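Local atomic coordinates of aminotransferase (Psychrobacter arcticus 273-4, PDB entry 3IF2), a protein that probably catalyses pyridoxal 5'-phosphate-dependent transfer of an amino group between valine and pyruvate. Residues A[215-220]-A[397-402]. Numbering follows the deposited sequence.
With PLP (pyridoxal-5'-phosphate), chain C.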
ATOM      1  N   PRO A 215     -17.016  16.647   1.725  1.00 39.09           N
ATOM      2  CA  PRO A 215     -16.738  17.601   2.818  1.00 38.17           C
ATOM      3  C   PRO A 215     -15.292  17.534   3.311  1.00 38.13           C
ATOM      4  O   PRO A 215     -14.593  16.531   3.103  1.00 38.24           O
ATOM      5  CB  PRO A 215     -17.722  17.225   3.926  1.00 38.49           C
ATOM      6  CG  PRO A 215     -18.356  15.946   3.524  1.00 39.15           C
ATOM      7  CD  PRO A 215     -18.039  15.649   2.098  1.00 38.96           C
ATOM      8  N   THR A 216     -14.875  18.605   3.986  1.00 37.14           N
ATOM      9  CA  THR A 216     -13.515  18.776   4.424  1.00 36.01           C
ATOM     10  C   THR A 216     -13.238  18.291   5.841  1.00 35.62           C
ATOM     11  O   THR A 216     -14.057  18.473   6.744  1.00 34.96           O
ATOM     12  CB  THR A 216     -13.120  20.258   4.323  1.00 36.61           C
ATOM     13  OG1 THR A 216     -13.319  20.695   2.978  1.00 37.22           O
ATOM     14  CG2 THR A 216     -11.658  20.493   4.723  1.00 36.26           C
ATOM     15  N   ASN A 217     -12.091  17.618   5.977  1.00 35.18           N
ATOM     16  CA  ASN A 217     -11.468  17.252   7.245  1.00 34.69           C
ATOM     17  C   ASN A 217     -10.487  18.427   7.319  1.00 34.66           C
ATOM     18  O   ASN A 217      -9.691  18.594   6.392  1.00 34.06           O
ATOM     19  CB  ASN A 217     -10.739  15.887   7.133  1.00 34.01           C
ATOM     20  CG  ASN A 217      -9.979  15.477   8.414  1.00 33.35           C
ATOM     21  OD1 ASN A 217      -9.698  16.302   9.258  1.00 34.49           O
ATOM     22  ND2 ASN A 217      -9.629  14.194   8.535  1.00 32.16           N
ATOM     23  N   PRO A 218     -10.466  19.185   8.430  1.00 34.74           N
ATOM     24  CA  PRO A 218     -11.120  19.079   9.728  1.00 34.41           C
ATOM     25  C   PRO A 218     -12.351  19.939   9.984  1.00 34.47           C
ATOM     26  O   PRO A 218     -12.870  19.893  11.092  1.00 34.54           O
ATOM     27  CB  PRO A 218     -10.031  19.672  10.612  1.00 34.12           C
ATOM     28  CG  PRO A 218      -9.614  20.894   9.823  1.00 34.43           C
ATOM     29  CD  PRO A 218      -9.760  20.484   8.354  1.00 34.52           C
ATOM     30  N   THR A 219     -12.792  20.713   9.001  1.00 34.82           N
ATOM     31  CA  THR A 219     -13.783  21.760   9.223  1.00 35.76           C
ATOM     32  C   THR A 219     -15.230  21.357   9.200  1.00 36.23           C
ATOM     33  O   THR A 219     -16.042  21.967   9.891  1.00 37.93           O
ATOM     34  CB  THR A 219     -13.622  22.869   8.174  1.00 35.91           C
ATOM     35  OG1 THR A 219     -13.745  22.286   6.873  1.00 36.35           O
ATOM     36  CG2 THR A 219     -12.266  23.531   8.311  1.00 35.75           C
ATOM     37  N   GLY A 220     -15.551  20.347   8.402  1.00 35.99           N
ATOM     38  CA  GLY A 220     -16.923  19.973   8.134  1.00 36.04           C
ATOM     39  C   GLY A 220     -17.521  20.840   7.015  1.00 36.49           C
ATOM     40  O   GLY A 220     -18.724  20.720   6.725  1.00 36.11           O
ATOM     41  N   GLU A 397      -3.052  24.298  14.176  1.00 36.10           N
ATOM     42  CA  GLU A 397      -1.843  24.654  13.445  1.00 37.88           C
ATOM     43  C   GLU A 397      -1.297  23.617  12.444  1.00 37.40           C
ATOM     44  O   GLU A 397      -0.483  23.979  11.608  1.00 36.46           O
ATOM     45  CB  GLU A 397      -0.750  25.171  14.377  1.00 40.13           C
ATOM     46  CG  GLU A 397      -0.064  24.160  15.272  1.00 42.45           C
ATOM     47  CD  GLU A 397       1.060  24.820  16.071  1.00 44.00           C
ATOM     48  OE1 GLU A 397       0.747  25.557  17.049  1.00 45.80           O
ATOM     49  OE2 GLU A 397       2.245  24.608  15.703  1.00 44.57           O
ATOM     50  N   TYR A 398      -1.762  22.365  12.509  1.00 37.50           N
ATOM     51  CA  TYR A 398      -1.333  21.306  11.578  1.00 37.64           C
ATOM     52  C   TYR A 398      -2.221  21.117  10.341  1.00 36.49           C
ATOM     53  O   TYR A 398      -1.904  20.274   9.494  1.00 35.69           O
ATOM     54  CB  TYR A 398      -1.183  19.965  12.325  1.00 39.05           C
ATOM     55  CG  TYR A 398      -0.246  20.055  13.510  1.00 40.69           C
ATOM     56  CD1 TYR A 398       1.095  20.463  13.338  1.00 40.95           C
ATOM     57  CD2 TYR A 398      -0.684  19.748  14.812  1.00 41.47           C
ATOM     58  CE1 TYR A 398       1.984  20.572  14.442  1.00 41.72           C
ATOM     59  CE2 TYR A 398       0.202  19.841  15.929  1.00 41.93           C
ATOM     60  CZ  TYR A 398       1.531  20.257  15.728  1.00 42.12           C
ATOM     61  OH  TYR A 398       2.393  20.350  16.793  1.00 42.74           O
ATOM     62  N   PHE A 399      -3.288  21.909  10.210  1.00 35.71           N
ATOM     63  CA  PHE A 399      -4.240  21.781   9.100  1.00 35.88           C
ATOM     64  C   PHE A 399      -4.107  22.868   8.034  1.00 36.08           C
ATOM     65  O   PHE A 399      -5.061  23.145   7.320  1.00 37.69           O
ATOM     66  CB  PHE A 399      -5.687  21.720   9.647  1.00 35.92           C
ATOM     67  CG  PHE A 399      -5.978  20.514  10.486  1.00 34.60           C
ATOM     68  CD1 PHE A 399      -6.454  19.346   9.909  1.00 34.70           C
ATOM     69  CD2 PHE A 399      -5.803  20.557  11.852  1.00 34.76           C
ATOM     70  CE1 PHE A 399      -6.743  18.207  10.689  1.00 34.96           C
ATOM     71  CE2 PHE A 399      -6.087  19.448  12.648  1.00 35.86           C
ATOM     72  CZ  PHE A 399      -6.558  18.254  12.062  1.00 35.43           C
ATOM     73  N   PHE A 400      -2.918  23.441   7.886  1.00 36.26           N
ATOM     74  CA  PHE A 400      -2.648  24.467   6.883  1.00 36.18           C
ATOM     75  C   PHE A 400      -1.376  24.045   6.142  1.00 37.39           C
ATOM     76  O   PHE A 400      -0.301  24.559   6.433  1.00 38.18           O
ATOM     77  CB  PHE A 400      -2.489  25.832   7.567  1.00 35.53           C
ATOM     78  CG  PHE A 400      -3.730  26.324   8.281  1.00 33.71           C
ATOM     79  CD1 PHE A 400      -3.971  25.982   9.611  1.00 33.50           C
ATOM     80  CD2 PHE A 400      -4.641  27.141   7.629  1.00 32.98           C
ATOM     81  CE1 PHE A 400      -5.126  26.452  10.290  1.00 33.29           C
ATOM     82  CE2 PHE A 400      -5.784  27.625   8.288  1.00 32.88           C
ATOM     83  CZ  PHE A 400      -6.030  27.272   9.622  1.00 32.80           C
ATOM     84  N   PRO A 401      -1.485  23.050   5.227  1.00 38.84           N
ATOM     85  CA  PRO A 401      -0.328  22.588   4.471  1.00 39.33           C
ATOM     86  C   PRO A 401       0.241  23.673   3.569  1.00 39.87           C
ATOM     87  O   PRO A 401      -0.516  24.351   2.868  1.00 40.07           O
ATOM     88  CB  PRO A 401      -0.891  21.440   3.615  1.00 39.38           C
ATOM     89  CG  PRO A 401      -2.062  21.015   4.285  1.00 39.26           C
ATOM     90  CD  PRO A 401      -2.660  22.216   4.912  1.00 39.06           C
ATOM     91  N   GLY A 402       1.562  23.828   3.614  1.00 40.66           N
ATOM     92  CA  GLY A 402       2.260  24.826   2.827  1.00 41.10           C
ATOM     93  C   GLY A 402       2.114  26.281   3.274  1.00 41.13           C
ATOM     94  O   GLY A 402       2.566  27.166   2.550  1.00 42.92           O
TER
HETATM   95  N1  PLP C 500      -9.642  12.134   2.891  1.00 49.48           N
HETATM   96  C2  PLP C 500     -10.052  12.750   4.055  1.00 50.57           C
HETATM   97  C2A PLP C 500     -10.728  14.079   3.936  1.00 50.11           C
HETATM   98  C3  PLP C 500      -9.840  12.114   5.299  1.00 51.41           C
HETATM   99  O3  PLP C 500     -10.235  12.688   6.478  1.00 50.06           O
HETATM  100  C4  PLP C 500      -9.185  10.861   5.346  1.00 52.20           C
HETATM  101  C4A PLP C 500      -8.740  10.358   6.715  1.00 53.42           C
HETATM  102  O4A PLP C 500      -8.961   9.198   7.084  1.00 54.71           O
HETATM  103  C5  PLP C 500      -8.765  10.247   4.119  1.00 50.64           C
HETATM  104  C6  PLP C 500      -9.015  10.918   2.908  1.00 49.70           C
HETATM  105  C5A PLP C 500      -8.007   8.906   4.057  1.00 48.52           C
HETATM  106  O4P PLP C 500      -8.850   7.774   4.017  1.00 45.22           O
HETATM  107  P   PLP C 500      -8.270   6.327   3.634  1.00 40.81           P
HETATM  108  O1P PLP C 500      -6.811   6.167   3.280  1.00 40.33           O
HETATM  109  O2P PLP C 500      -9.098   5.991   2.440  1.00 40.66           O
HETATM  110  O3P PLP C 500      -8.562   5.477   4.806  1.00 38.75           O
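The carboxamide of Asn217 faces two ways: ND2 gives an almost straight hydrogen bond to the phenolic oxygen of the cofactor, O3 of PLP, at 2.6 Å. Its other end, OD1, accepts from Arg416 NH1 and passes 3.8 Å from CE1 of Phe399. This asparagine and Pro218 begin the Asn-Pro-Thr-Gly sequence, Asn217 to Gly220, characteristic of class I aminotransferases of fold type I, in the loop between strand 207-213 and helix 225-237. Segment 397-402 comes from the loop before strand 414-418, which carries Arg416. CG of Asn217 stands anti to the backbone N (chi1 176°), a setting that carries the amide to O3 of PLP, and OD1 only brushes the aromatic ring. The amide and phenyl planes are inclined 36° to each other, with OD1 approaching the ring obliquely.

Pro218 supplies the main apolar contact, its pyrrolidine ring lying over one face of Phe399. The peptide bond between Asn217 and Pro218 is cis, and across this bend the amide is directed at the cofactor while the proline ring rests on Phe399. All three touching residues are buried, and Arg416 also packs against Pro218 and Phe399. Tyr155 and Tyr248, also of the cofactor pocket, lie against the asparagine. Within the turn itself, Gly220 N closes back onto Thr216 O at 2.9 Å. An alanine in place of Phe399 removes the ring and would probably leave CB and CG of Pro218 without the face they pack on, opening a gap there. CB makes a CH-pi contact 3.8 Å from the ring centroid and 22° off its normal, and CG of Pro218 comes to 3.5 Å from CD1 of Phe399.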